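Local coordinates for putative immunoglobulin A1 protease (Bacteroides ovatus, PDB 3N6Z), which is of unproven function but is probably a hydrolase, a putative protease that would cleave the antibody IgA1, at residues Thr56-Met61 / Asp85-Leu90; Ile79-Ile84 / His107-Phe112; Asn236-Gly241 / Ala269-Leu274; Asn298-Glu303 / Val330-Glu335. All blocks are in the same frame, centred on the assembly; numbering follows the deposited sequence.

Interaction 1: residues Thr56-Met61 / Asp85-Leu90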
loop_
_atom_site.group_PDB
_atom_site.type_symbol
_atom_site.label_atom_id
_atom_site.label_comp_id
_atom_site.label_asym_id
_atom_site.label_seq_id
_atom_site.Cartn_x
_atom_site.Cartn_y
_atom_site.Cartn_z
ATOM N N THR A 56 21.616 -8.610 -0.148
ATOM C CA THR A 56 22.106 -9.299 -1.336
ATOM C C THR A 56 21.128 -10.435 -1.672
ATOM O O THR A 56 20.750 -10.642 -2.836
ATOM C CB THR A 56 23.485 -9.861 -1.114
ATOM O OG1 THR A 56 24.374 -8.808 -0.745
ATOM C CG2 THR A 56 24.015 -10.548 -2.382
ATOM N N GLN A 57 20.680 -11.140 -0.639
ATOM C CA GLN A 57 19.663 -12.172 -0.820
ATOM C C GLN A 57 18.322 -11.593 -1.312
ATOM O O GLN A 57 17.643 -12.206 -2.143
ATOM C CB GLN A 57 19.521 -13.023 0.442
ATOM C CG GLN A 57 20.768 -13.855 0.756
ATOM C CD GLN A 57 20.666 -14.675 2.019
ATOM O OE1 GLN A 57 19.680 -14.648 2.696
ATOM N NE2 GLN A 57 21.736 -15.371 2.363
ATOM N N ILE A 58 17.902 -10.452 -0.791
ATOM C CA ILE A 58 16.666 -9.876 -1.266
ATOM C C ILE A 58 16.754 -9.520 -2.759
ATOM O O ILE A 58 15.754 -9.632 -3.496
ATOM C CB ILE A 58 16.163 -8.682 -0.382
ATOM C CG1 ILE A 58 14.634 -8.697 -0.272
ATOM C CG2 ILE A 58 16.660 -7.357 -0.870
ATOM C CD1 ILE A 58 14.098 -7.769 0.816
ATOM N N ARG A 59 17.944 -9.167 -3.222
ATOM C CA ARG A 59 18.181 -8.903 -4.641
ATOM C C ARG A 59 18.204 -10.173 -5.496
ATOM O O ARG A 59 18.143 -10.076 -6.704
ATOM C CB ARG A 59 19.448 -8.074 -4.820
ATOM C CG ARG A 59 19.263 -6.657 -4.274
ATOM C CD ARG A 59 20.565 -5.931 -4.018
ATOM N NE ARG A 59 21.293 -5.785 -5.265
ATOM C CZ ARG A 59 22.512 -6.295 -5.491
ATOM N NH1 ARG A 59 23.220 -6.890 -4.519
ATOM N NH2 ARG A 59 23.047 -6.165 -6.689
ATOM N N ASN A 60 18.230 -11.344 -4.888
ATOM C CA ASN A 60 18.136 -12.614 -5.615
ATOM C C ASN A 60 16.700 -13.074 -5.858
ATOM O O ASN A 60 16.481 -14.030 -6.599
ATOM C CB ASN A 60 18.943 -13.745 -4.937
ATOM C CG ASN A 60 20.448 -13.491 -4.970
ATOM O OD1 ASN A 60 20.960 -12.855 -5.914
ATOM N ND2 ASN A 60 21.164 -13.987 -3.946
HETATM N N MSE A 61 15.707 -12.390 -5.257
HETATM C CA MSE A 61 14.309 -12.803 -5.435
HETATM C C MSE A 61 13.965 -12.887 -6.929
HETATM O O MSE A 61 13.293 -13.820 -7.357
HETATM C CB MSE A 61 13.342 -11.853 -4.745
HETATM C CG MSE A 61 13.454 -11.846 -3.234
HETATM SE SE MSE A 61 12.280 -10.553 -2.419
HETATM C CE MSE A 61 10.585 -11.410 -2.904
ATOM N N ASP A 85 20.998 0.284 -5.731
ATOM C CA ASP A 85 20.554 1.125 -6.837
ATOM C C ASP A 85 19.861 0.363 -7.964
ATOM O O ASP A 85 19.330 0.972 -8.891
ATOM C CB ASP A 85 21.775 1.824 -7.466
ATOM C CG ASP A 85 22.442 2.806 -6.537
ATOM O OD1 ASP A 85 21.807 3.308 -5.599
ATOM O OD2 ASP A 85 23.635 3.083 -6.802
ATOM N N ASP A 86 19.901 -0.966 -7.919
ATOM C CA ASP A 86 19.484 -1.764 -9.090
ATOM C C ASP A 86 18.110 -2.404 -8.987
ATOM O O ASP A 86 17.786 -3.307 -9.783
ATOM C CB ASP A 86 20.552 -2.853 -9.420
ATOM C CG ASP A 86 20.667 -3.944 -8.355
ATOM O OD1 ASP A 86 20.205 -3.758 -7.217
ATOM O OD2 ASP A 86 21.287 -5.003 -8.639
ATOM N N TRP A 87 17.274 -1.969 -8.037
ATOM C CA TRP A 87 15.957 -2.595 -7.937
ATOM C C TRP A 87 15.056 -2.133 -9.067
ATOM O O TRP A 87 14.888 -0.940 -9.275
ATOM C CB TRP A 87 15.297 -2.244 -6.628
ATOM C CG TRP A 87 14.122 -3.096 -6.340
ATOM C CD1 TRP A 87 12.800 -2.792 -6.579
ATOM C CD2 TRP A 87 14.127 -4.373 -5.706
ATOM N NE1 TRP A 87 11.991 -3.817 -6.148
ATOM C CE2 TRP A 87 12.779 -4.779 -5.566
ATOM C CE3 TRP A 87 15.136 -5.210 -5.199
ATOM C CZ2 TRP A 87 12.431 -5.980 -4.955
ATOM C CZ3 TRP A 87 14.773 -6.399 -4.594
ATOM C CH2 TRP A 87 13.445 -6.785 -4.500
ATOM N N GLN A 88 14.414 -3.098 -9.712
ATOM C CA GLN A 88 13.196 -2.833 -10.454
ATOM C C GLN A 88 12.160 -3.816 -9.892
ATOM O O GLN A 88 12.491 -4.873 -9.360
ATOM C CB GLN A 88 13.419 -2.954 -11.961
ATOM C CG GLN A 88 14.433 -1.915 -12.478
ATOM C CD GLN A 88 14.599 -1.918 -13.985
ATOM O OE1 GLN A 88 13.923 -2.657 -14.692
ATOM N NE2 GLN A 88 15.476 -1.061 -14.478
ATOM N N SER A 89 10.898 -3.433 -9.971
ATOM C CA SER A 89 9.856 -4.186 -9.309
ATOM C C SER A 89 9.822 -5.652 -9.729
ATOM O O SER A 89 10.111 -5.988 -10.888
ATOM C CB SER A 89 8.510 -3.529 -9.502
ATOM O OG SER A 89 8.071 -3.639 -10.836
ATOM N N LEU A 90 9.496 -6.528 -8.790
ATOM C CA LEU A 90 9.604 -7.968 -9.044
ATOM C C LEU A 90 8.715 -8.459 -10.168
ATOM O O LEU A 90 9.141 -9.307 -10.954
ATOM C CB LEU A 90 9.315 -8.732 -7.747
ATOM C CG LEU A 90 10.355 -8.572 -6.654
ATOM C CD1 LEU A 90 9.820 -8.920 -5.281
ATOM C CD2 LEU A 90 11.583 -9.431 -7.012
#

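Interaction 2: residues Ile79-Ile84 / His107-Phe112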
loop_
_atom_site.group_PDB
_atom_site.type_symbol
_atom_site.label_atom_id
_atom_site.label_comp_id
_atom_site.label_asym_id
_atom_site.label_seq_id
_atom_site.Cartn_x
_atom_site.Cartn_y
_atom_site.Cartn_z
ATOM N N ILE A 79 16.116 -6.172 6.937
ATOM C CA ILE A 79 16.905 -6.023 5.726
ATOM C C ILE A 79 17.120 -4.541 5.473
ATOM O O ILE A 79 16.157 -3.796 5.313
ATOM C CB ILE A 79 16.234 -6.656 4.495
ATOM C CG1 ILE A 79 15.835 -8.104 4.801
ATOM C CG2 ILE A 79 17.185 -6.524 3.247
ATOM C CD1 ILE A 79 16.987 -9.085 5.047
ATOM N N ASP A 80 18.354 -4.105 5.436
ATOM C CA ASP A 80 18.648 -2.695 5.137
ATOM C C ASP A 80 19.191 -2.641 3.714
ATOM O O ASP A 80 20.276 -3.166 3.430
ATOM C CB ASP A 80 19.633 -2.106 6.147
ATOM C CG ASP A 80 19.809 -0.611 5.990
ATOM O OD1 ASP A 80 19.615 -0.090 4.871
ATOM O OD2 ASP A 80 20.192 0.040 6.989
HETATM N N MSE A 81 18.406 -1.998 2.838
HETATM C CA MSE A 81 18.707 -1.885 1.418
HETATM C C MSE A 81 19.501 -0.631 1.041
HETATM O O MSE A 81 19.604 -0.282 -0.147
HETATM C CB MSE A 81 17.419 -1.995 0.610
HETATM C CG MSE A 81 16.781 -3.389 0.711
HETATM SE SE MSE A 81 15.173 -3.591 -0.354
HETATM C CE MSE A 81 16.082 -3.657 -2.091
ATOM N N ALA A 82 20.126 0.021 2.020
ATOM C CA ALA A 82 20.976 1.178 1.731
ATOM C C ALA A 82 22.035 0.808 0.712
ATOM O O ALA A 82 22.623 -0.272 0.781
ATOM C CB ALA A 82 21.609 1.713 3.009
ATOM N N GLY A 83 22.282 1.722 -0.226
ATOM C CA GLY A 83 23.291 1.501 -1.234
ATOM C C GLY A 83 22.888 0.653 -2.406
ATOM O O GLY A 83 23.702 0.441 -3.326
ATOM N N ILE A 84 21.641 0.172 -2.411
ATOM C CA ILE A 84 21.111 -0.662 -3.509
ATOM C C ILE A 84 20.431 0.243 -4.522
ATOM O O ILE A 84 19.411 0.872 -4.207
ATOM C CB ILE A 84 20.098 -1.735 -3.014
ATOM C CG1 ILE A 84 20.742 -2.682 -1.989
ATOM C CG2 ILE A 84 19.457 -2.499 -4.201
ATOM C CD1 ILE A 84 22.089 -3.199 -2.372
ATOM N N HIS A 107 9.522 -8.444 10.479
ATOM C CA HIS A 107 10.748 -7.710 10.240
ATOM C C HIS A 107 10.486 -6.497 9.354
ATOM O O HIS A 107 9.424 -6.360 8.725
ATOM C CB HIS A 107 11.814 -8.608 9.595
ATOM C CG HIS A 107 12.175 -9.791 10.419
ATOM N ND1 HIS A 107 12.992 -9.716 11.521
ATOM C CD2 HIS A 107 11.824 -11.086 10.297
ATOM C CE1 HIS A 107 13.119 -10.930 12.043
ATOM N NE2 HIS A 107 12.428 -11.778 11.319
ATOM N N VAL A 108 11.496 -5.636 9.290
ATOM C CA VAL A 108 11.424 -4.438 8.451
ATOM C C VAL A 108 12.466 -4.478 7.340
ATOM O O VAL A 108 13.551 -5.055 7.486
ATOM C CB VAL A 108 11.526 -3.127 9.260
ATOM C CG1 VAL A 108 10.329 -3.016 10.256
ATOM C CG2 VAL A 108 12.865 -2.983 9.933
ATOM N N ILE A 109 12.107 -3.851 6.231
ATOM C CA ILE A 109 12.972 -3.564 5.102
ATOM C C ILE A 109 13.218 -2.055 5.132
ATOM O O ILE A 109 12.270 -1.244 4.999
ATOM C CB ILE A 109 12.335 -3.967 3.779
ATOM C CG1 ILE A 109 12.046 -5.469 3.741
ATOM C CG2 ILE A 109 13.251 -3.583 2.581
ATOM C CD1 ILE A 109 11.215 -5.944 2.561
ATOM N N LYS A 110 14.452 -1.654 5.338
ATOM C CA LYS A 110 14.831 -0.244 5.505
ATOM C C LYS A 110 15.489 0.306 4.255
ATOM O O LYS A 110 16.244 -0.385 3.560
ATOM C CB LYS A 110 15.813 -0.075 6.691
ATOM C CG LYS A 110 15.345 -0.566 7.999
ATOM C CD LYS A 110 16.220 -0.040 9.163
ATOM C CE LYS A 110 16.143 1.469 9.314
ATOM N NZ LYS A 110 16.541 1.900 10.705
ATOM N N ASN A 111 15.247 1.592 3.988
ATOM C CA ASN A 111 15.994 2.342 2.963
ATOM C C ASN A 111 15.823 1.769 1.551
ATOM O O ASN A 111 16.737 1.815 0.729
ATOM C CB ASN A 111 17.487 2.446 3.372
ATOM C CG ASN A 111 17.651 3.080 4.740
ATOM O OD1 ASN A 111 16.959 4.054 5.058
ATOM N ND2 ASN A 111 18.520 2.516 5.569
ATOM N N PHE A 112 14.657 1.193 1.290
ATOM C CA PHE A 112 14.307 0.715 -0.042
ATOM C C PHE A 112 14.055 1.882 -0.983
ATOM O O PHE A 112 13.305 2.785 -0.648
ATOM C CB PHE A 112 13.069 -0.194 0.045
ATOM C CG PHE A 112 12.433 -0.492 -1.280
ATOM C CD1 PHE A 112 13.155 -1.127 -2.269
ATOM C CD2 PHE A 112 11.100 -0.200 -1.521
ATOM C CE1 PHE A 112 12.583 -1.405 -3.499
ATOM C CE2 PHE A 112 10.498 -0.476 -2.763
ATOM C CZ PHE A 112 11.252 -1.099 -3.747
#

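Interaction 3: residues Asn236-Gly241 / Ala269-Leu274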
loop_
_atom_site.group_PDB
_atom_site.type_symbol
_atom_site.label_atom_id
_atom_site.label_comp_id
_atom_site.label_asym_id
_atom_site.label_seq_id
_atom_site.Cartn_x
_atom_site.Cartn_y
_atom_site.Cartn_z
ATOM N N ASN A 236 -9.349 -1.933 8.724
ATOM C CA ASN A 236 -8.398 -1.782 9.809
ATOM C C ASN A 236 -7.104 -1.126 9.343
ATOM O O ASN A 236 -6.003 -1.577 9.634
ATOM C CB ASN A 236 -8.149 -3.104 10.527
ATOM C CG ASN A 236 -9.445 -3.863 10.900
ATOM O OD1 ASN A 236 -9.488 -5.067 10.798
ATOM N ND2 ASN A 236 -10.464 -3.165 11.326
ATOM N N CYS A 237 -7.246 -0.039 8.597
ATOM C CA CYS A 237 -6.079 0.725 8.138
ATOM C C CYS A 237 -6.159 2.168 8.558
ATOM O O CYS A 237 -7.240 2.738 8.669
ATOM C CB CYS A 237 -5.926 0.688 6.618
ATOM S SG CYS A 237 -5.563 -0.955 5.945
ATOM N N TYR A 238 -5.001 2.788 8.757
ATOM C CA TYR A 238 -4.909 4.234 8.937
ATOM C C TYR A 238 -3.635 4.780 8.338
ATOM O O TYR A 238 -2.671 4.042 8.136
ATOM C CB TYR A 238 -5.103 4.636 10.419
ATOM C CG TYR A 238 -3.875 4.891 11.244
ATOM C CD1 TYR A 238 -3.160 3.853 11.843
ATOM C CD2 TYR A 238 -3.415 6.187 11.437
ATOM C CE1 TYR A 238 -2.024 4.116 12.627
ATOM C CE2 TYR A 238 -2.300 6.457 12.215
ATOM C CZ TYR A 238 -1.590 5.422 12.797
ATOM O OH TYR A 238 -0.498 5.721 13.573
ATOM N N ALA A 239 -3.624 6.084 8.098
ATOM C CA ALA A 239 -2.461 6.760 7.567
ATOM C C ALA A 239 -2.272 8.105 8.233
ATOM O O ALA A 239 -3.235 8.743 8.658
ATOM C CB ALA A 239 -2.566 6.928 6.037
ATOM N N TYR A 240 -1.020 8.545 8.291
ATOM C CA TYR A 240 -0.705 9.861 8.820
ATOM C C TYR A 240 0.349 10.635 8.084
ATOM O O TYR A 240 0.691 11.775 8.474
ATOM C CB TYR A 240 -0.481 9.820 10.319
ATOM C CG TYR A 240 0.718 9.080 10.871
ATOM C CD1 TYR A 240 0.713 7.699 10.995
ATOM C CD2 TYR A 240 1.799 9.783 11.412
ATOM C CE1 TYR A 240 1.753 7.027 11.617
ATOM C CE2 TYR A 240 2.880 9.103 12.015
ATOM C CZ TYR A 240 2.824 7.721 12.135
ATOM O OH TYR A 240 3.830 6.974 12.724
ATOM N N GLY A 241 0.844 10.106 6.977
ATOM C CA GLY A 241 1.692 10.951 6.113
ATOM C C GLY A 241 0.907 11.945 5.246
ATOM O O GLY A 241 -0.232 11.706 4.882
ATOM N N ALA A 269 -9.162 4.859 9.465
ATOM C CA ALA A 269 -9.041 6.236 9.937
ATOM C C ALA A 269 -8.031 7.059 9.129
ATOM O O ALA A 269 -6.938 6.576 8.767
ATOM C CB ALA A 269 -8.620 6.263 11.424
ATOM N N ALA A 270 -8.382 8.316 8.886
ATOM C CA ALA A 270 -7.509 9.282 8.233
ATOM C C ALA A 270 -6.866 10.172 9.283
ATOM O O ALA A 270 -7.574 10.793 10.093
ATOM C CB ALA A 270 -8.303 10.135 7.210
ATOM N N TRP A 271 -5.555 10.263 9.243
ATOM C CA TRP A 271 -4.800 11.112 10.152
ATOM C C TRP A 271 -3.729 11.887 9.411
ATOM O O TRP A 271 -2.737 12.339 10.004
ATOM C CB TRP A 271 -4.253 10.260 11.310
ATOM C CG TRP A 271 -4.024 10.916 12.606
ATOM C CD1 TRP A 271 -3.737 12.229 12.846
ATOM C CD2 TRP A 271 -3.985 10.254 13.874
ATOM N NE1 TRP A 271 -3.589 12.432 14.205
ATOM C CE2 TRP A 271 -3.721 11.236 14.852
ATOM C CE3 TRP A 271 -4.169 8.934 14.274
ATOM C CZ2 TRP A 271 -3.606 10.920 16.224
ATOM C CZ3 TRP A 271 -4.069 8.618 15.615
ATOM C CH2 TRP A 271 -3.783 9.609 16.575
ATOM N N SER A 272 -3.961 12.133 8.118
ATOM C CA SER A 272 -3.047 12.864 7.243
ATOM C C SER A 272 -3.596 14.249 6.907
ATOM O O SER A 272 -4.794 14.411 6.693
ATOM C CB SER A 272 -2.872 12.103 5.925
ATOM O OG SER A 272 -2.306 10.836 6.138
ATOM N N ASN A 273 -2.706 15.232 6.758
ATOM C CA ASN A 273 -3.057 16.478 6.088
ATOM C C ASN A 273 -3.180 16.228 4.578
ATOM O O ASN A 273 -2.364 15.489 4.005
ATOM C CB ASN A 273 -1.994 17.538 6.359
ATOM C CG ASN A 273 -1.898 17.906 7.827
ATOM O OD1 ASN A 273 -2.916 17.961 8.521
ATOM N ND2 ASN A 273 -0.682 18.185 8.305
ATOM N N LEU A 274 -4.215 16.811 3.965
ATOM C CA LEU A 274 -4.625 16.493 2.600
ATOM C C LEU A 274 -4.681 17.776 1.791
ATOM O O LEU A 274 -5.355 18.743 2.201
ATOM C CB LEU A 274 -6.000 15.827 2.598
ATOM C CG LEU A 274 -6.228 14.651 3.537
ATOM C CD1 LEU A 274 -7.665 14.134 3.389
ATOM C CD2 LEU A 274 -5.252 13.507 3.211
HETATM O O HOH W 1 -4.869 9.710 6.228
HETATM O O HOH W 2 0.001 14.411 7.436
#

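Interaction 4: residues Asn298-Glu303 / Val330-Glu335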
loop_
_atom_site.group_PDB
_atom_site.type_symbol
_atom_site.label_atom_id
_atom_site.label_comp_id
_atom_site.label_asym_id
_atom_site.label_seq_id
_atom_site.Cartn_x
_atom_site.Cartn_y
_atom_site.Cartn_z
ATOM N N ASN A 298 -17.700 2.604 10.122
ATOM C CA ASN A 298 -16.699 2.929 11.133
ATOM C C ASN A 298 -15.434 3.556 10.520
ATOM O O ASN A 298 -14.318 3.013 10.670
ATOM C CB ASN A 298 -16.322 1.695 11.968
ATOM C CG ASN A 298 -17.497 1.053 12.708
ATOM O OD1 ASN A 298 -17.422 -0.153 13.059
ATOM N ND2 ASN A 298 -18.523 1.806 12.966
ATOM N N CYS A 299 -15.642 4.654 9.779
ATOM C CA CYS A 299 -14.556 5.410 9.174
ATOM C C CYS A 299 -14.422 6.749 9.882
ATOM O O CYS A 299 -15.418 7.511 9.985
ATOM C CB CYS A 299 -14.807 5.629 7.689
ATOM S SG CYS A 299 -14.662 4.098 6.689
ATOM N N TYR A 300 -13.214 7.042 10.368
ATOM C CA TYR A 300 -12.914 8.191 11.209
ATOM C C TYR A 300 -11.838 9.053 10.614
ATOM O O TYR A 300 -11.060 8.609 9.748
ATOM C CB TYR A 300 -12.523 7.739 12.648
ATOM C CG TYR A 300 -13.569 6.790 13.190
ATOM C CD1 TYR A 300 -14.827 7.260 13.553
ATOM C CD2 TYR A 300 -13.331 5.426 13.249
ATOM C CE1 TYR A 300 -15.831 6.384 13.936
ATOM C CE2 TYR A 300 -14.332 4.520 13.630
ATOM C CZ TYR A 300 -15.589 5.017 13.988
ATOM O OH TYR A 300 -16.579 4.151 14.334
ATOM N N ALA A 301 -11.746 10.278 11.104
ATOM C CA ALA A 301 -10.671 11.182 10.738
ATOM C C ALA A 301 -10.275 11.988 11.945
ATOM O O ALA A 301 -11.134 12.424 12.725
ATOM C CB ALA A 301 -11.070 12.125 9.579
ATOM N N CYS A 302 -8.983 12.227 12.145
ATOM C CA CYS A 302 -8.599 13.083 13.261
ATOM C C CYS A 302 -9.111 14.499 13.031
ATOM O O CYS A 302 -9.014 15.058 11.944
ATOM C CB CYS A 302 -7.103 13.109 13.510
ATOM S SG CYS A 302 -6.703 13.789 15.171
ATOM N N GLU A 303 -9.659 15.075 14.103
ATOM C CA GLU A 303 -10.274 16.399 14.076
ATOM C C GLU A 303 -9.272 17.492 13.694
ATOM O O GLU A 303 -9.676 18.557 13.236
ATOM C CB GLU A 303 -10.897 16.709 15.443
ATOM C CG GLU A 303 -9.888 16.882 16.544
ATOM C CD GLU A 303 -10.470 16.934 17.950
ATOM O OE1 GLU A 303 -11.711 16.995 18.071
ATOM O OE2 GLU A 303 -9.638 16.955 18.908
ATOM N N VAL A 330 -16.236 10.363 10.139
ATOM C CA VAL A 330 -16.605 11.047 11.371
ATOM C C VAL A 330 -15.361 11.489 12.137
ATOM O O VAL A 330 -14.468 10.680 12.378
ATOM C CB VAL A 330 -17.469 10.113 12.244
ATOM C CG1 VAL A 330 -17.715 10.724 13.645
ATOM C CG2 VAL A 330 -18.794 9.769 11.503
ATOM N N ALA A 331 -15.313 12.742 12.539
ATOM C CA ALA A 331 -14.182 13.260 13.276
ATOM C C ALA A 331 -14.044 12.660 14.681
ATOM O O ALA A 331 -15.040 12.449 15.386
ATOM C CB ALA A 331 -14.232 14.788 13.340
ATOM N N LYS A 332 -12.800 12.428 15.077
ATOM C CA LYS A 332 -12.424 11.962 16.397
ATOM C C LYS A 332 -11.182 12.706 16.897
ATOM O O LYS A 332 -10.353 13.153 16.106
ATOM C CB LYS A 332 -12.128 10.457 16.383
ATOM C CG LYS A 332 -13.352 9.581 16.061
ATOM C CD LYS A 332 -14.295 9.566 17.279
ATOM C CE LYS A 332 -15.709 9.121 16.964
ATOM N NZ LYS A 332 -16.497 9.030 18.228
ATOM N N SER A 333 -11.021 12.769 18.217
ATOM C CA SER A 333 -9.804 13.299 18.814
ATOM C C SER A 333 -8.657 12.308 18.627
ATOM O O SER A 333 -8.892 11.129 18.433
ATOM C CB SER A 333 -9.973 13.599 20.308
ATOM O OG SER A 333 -10.147 12.408 21.034
ATOM N N ALA A 334 -7.440 12.789 18.833
ATOM C CA ALA A 334 -6.262 11.916 18.819
ATOM C C ALA A 334 -6.409 10.796 19.851
ATOM O O ALA A 334 -6.066 9.650 19.576
ATOM C CB ALA A 334 -4.957 12.731 19.061
ATOM N N GLU A 335 -6.880 11.140 21.062
ATOM C CA GLU A 335 -7.006 10.145 22.124
ATOM C C GLU A 335 -8.037 9.086 21.743
ATOM O O GLU A 335 -7.801 7.879 21.896
ATOM C CB GLU A 335 -7.388 10.789 23.462
ATOM C CG GLU A 335 -7.463 9.783 24.624
ATOM C CD GLU A 335 -8.070 10.370 25.917
ATOM O OE1 GLU A 335 -8.254 11.609 26.015
ATOM O OE2 GLU A 335 -8.382 9.566 26.830
HETATM O O HOH W 3 -7.198 15.704 19.024
#

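Interaction 1: residues Thr56-Met61 / Asp85-Leu90
A salt bridge and an apolar patch join the short helix 55-58 and the turn after it to the loop 85-90, near the N-terminal end of the parallel beta-solenoid. Arg59 meets Asp86 side-on. Its NE donates to Asp86 OD1 at 3.0 Å, and its NH2 donates to Asp86 OD2 at 2.9 Å. Both bonds are nearly straight. They reach the carboxylate on its syn side, although the two planes are turned 39° apart. The arginine chain bends at chi3 (62°), which brings NE and NH2 round to face the acid. An alanine at Arg59 would probably leave the Asp86 carboxylate without its two-nitrogen partner and freer to turn.

Deeper in, the six-membered end of Trp87 points its edge at the carbonyl of Ile58. Ile58 O lies in the ring plane, 3.6 Å from Trp87 CZ3. Trp87 NE1 is bonded to Phe122 O, which helps fix the indole. Beside it, the selenomethionine Met61 crosses Leu90 at about a right angle, with Met61 CE 3.5 Å from Leu90 CD1. Ile52 and Phe102 also touch Met61. The arrangement is consistent with a cap at the N-terminal end of a beta-solenoid, where a short helix and a loop cover the apolar interior.

Interaction 2: residues Ile79-Ile84 / His107-Phe112
Met81, a selenomethionine, lies side by side with both Ile109 and Phe112, and all three side chains point the same way. Met81 SE is 3.5 Å from Ile109 CG2 and 3.7 Å from Phe112 CD1. Selenium sits obliquely to the phenyl ring, in a Met-aromatic contact. The bend of the Met81 chain at chi3 (73°) also brings CE near Phe112 CD1.

Asp80 and Lys110 point to the face opposite Ile79 and Ile109. With CG anti to the backbone N (chi1 -172°), the Asp80 carboxylate leans over to Asn111. Asn111 ND2 donates to Asp80 OD1 at 2.9 Å, from above the carboxylate plane but within its own amide plane. The amide and carboxylate planes are 47° apart. Ala82 N reaches the same oxygen from the opposite face, also at 2.9 Å, and forms an Asx turn. Two N-H groups thus grip Asp80 OD1. The ammonium of Lys110 has its salt bridge with Glu363.

The backbones pair in parallel. Ile79 N donates to Val108 O at 2.9 Å, Lys110 N to Ile79 O at 2.7 Å, and Met81 N to Lys110 O at 2.8 Å. Ile79 and Ile109 share the face that Ile58 of helix 55-58 covers. Strand 79-80 is the outermost strand of its parallel sheet within the chain. Strand 107-110 lies between it and strand 133-136, and Phe112 meets Trp87 and Phe122 edge-to-face.

Interaction 3: residues Asn236-Gly241 / Ala269-Leu274
Two successive rungs of one parallel sheet of the beta-solenoid meet here, where Tyr238 and Ala239 pair with Ala269 and Ala270. Ala269 N donates to Cys237 O at 3.0 Å. The bond from Ala239 N to Ala269 O is weak, at 3.4 Å. Trp271 N then donates to Ala239 O at 2.8 Å, with an N-H...O angle of only 131°, as the strands give way to loop.

On the face with Tyr238 and Ala269, the CB atoms of these residues are 4.0 Å apart. Farther along, the phenol of Tyr238 crosses the indole of Trp271 obliquely. Tyr238 CE2 lies 3.7 Å from Trp271 CE3, and the planes are 48° apart. A chi1 of -152° swings the indole away from the Trp271 backbone N and sets CE3 beside the phenol. The CB atoms of Tyr240 and Trp271 also pack together. Tyr356 stacks on the Tyr240 ring and meets Trp271 as well, while Ala334 and Leu337 of helix 334-344 touch the indole. The phenol oxygen of Tyr238 is bonded to Pro357 O.

At the end of the pairing, one water donates to Ala239 O, which also accepts from Trp271 N, and takes a weak bond from Ser272 N. A second joins Tyr240 O to Asn273 N, at 2.9 Å from each. The chemistry is therefore divided: aromatic and methyl groups hold the outer face under the C-terminal helix, and two waters help satisfy backbone groups where the strands end and direct pairing gives out.

Interaction 4: residues Asn298-Glu303 / Val330-Glu335
The phenol ring of Tyr300 has Val330 O at its edge, near the ring plane, with Tyr300 CD1 and Val330 O 3.6 Å apart. Lys332 approaches the ring obliquely. Its chain runs beside the tyrosine and points the same way, with Lys332 CG 3.7 Å from Tyr300 CD1. The bend of the lysine chain at chi2 (-73°) brings CE back to Tyr300 CD1 and CE1, beside CG. Val330 CB adds an apolar contact with Tyr300 CD1. Leu337 of helix 334-344 touches both Tyr300 and Lys332. An alanine in place of Tyr300 would remove the ring and would probably leave the Lys332 methylenes and Leu337 without their shared support.

The backbones form the last parallel pair of a beta-solenoid sheet. Strand 330-332 is the outermost strand within the chain, and strand 268-270 flanks strand 299-302 on its other side. Val330 N donates to Cys299 O, and Ala301 N to Val330 O, both at 3.0 Å. In the second bond the donor stands above the carbonyl plane, 47° out of it. Lys332 N donates to Ala301 O, and Glu303 N to Lys332 O.

Past the strands, Ser333 takes the N-cap position of helix 334-344. Glu303 extends beyond CG alongside Ser333, with Glu303 OE2 3.7 Å from Ser333 CB. A water donates to Glu303 OE2 at 2.7 Å and accepts from Ala334 N at 2.9 Å, so it connects the acid to the first turn of the helix.

From the N terminus, helix 55-58 comes first. Interaction 1 closes the loop from it to residues 85-90. Interaction 2 opens within that loop at strand 79-80 and closes beyond it, so the two cross along the chain. They also touch in space, through Trp87 on Phe112 and Met81 and through Ile58 on Ile109. Interaction 3 follows in series, its centre about 24 Å from that of interaction 2, and closes the coil from strand 237-239 to strand 268-270. Interaction 4 closes the last, from strand 299-302 to strand 330-332, and adjoins interaction 3. Ala270 probably bonds to the backbones of Tyr300 and Cys302, and Trp271 packs on Ala334. Interactions 2, 3 and 4 lie along one parallel sheet, from its first strand to its last.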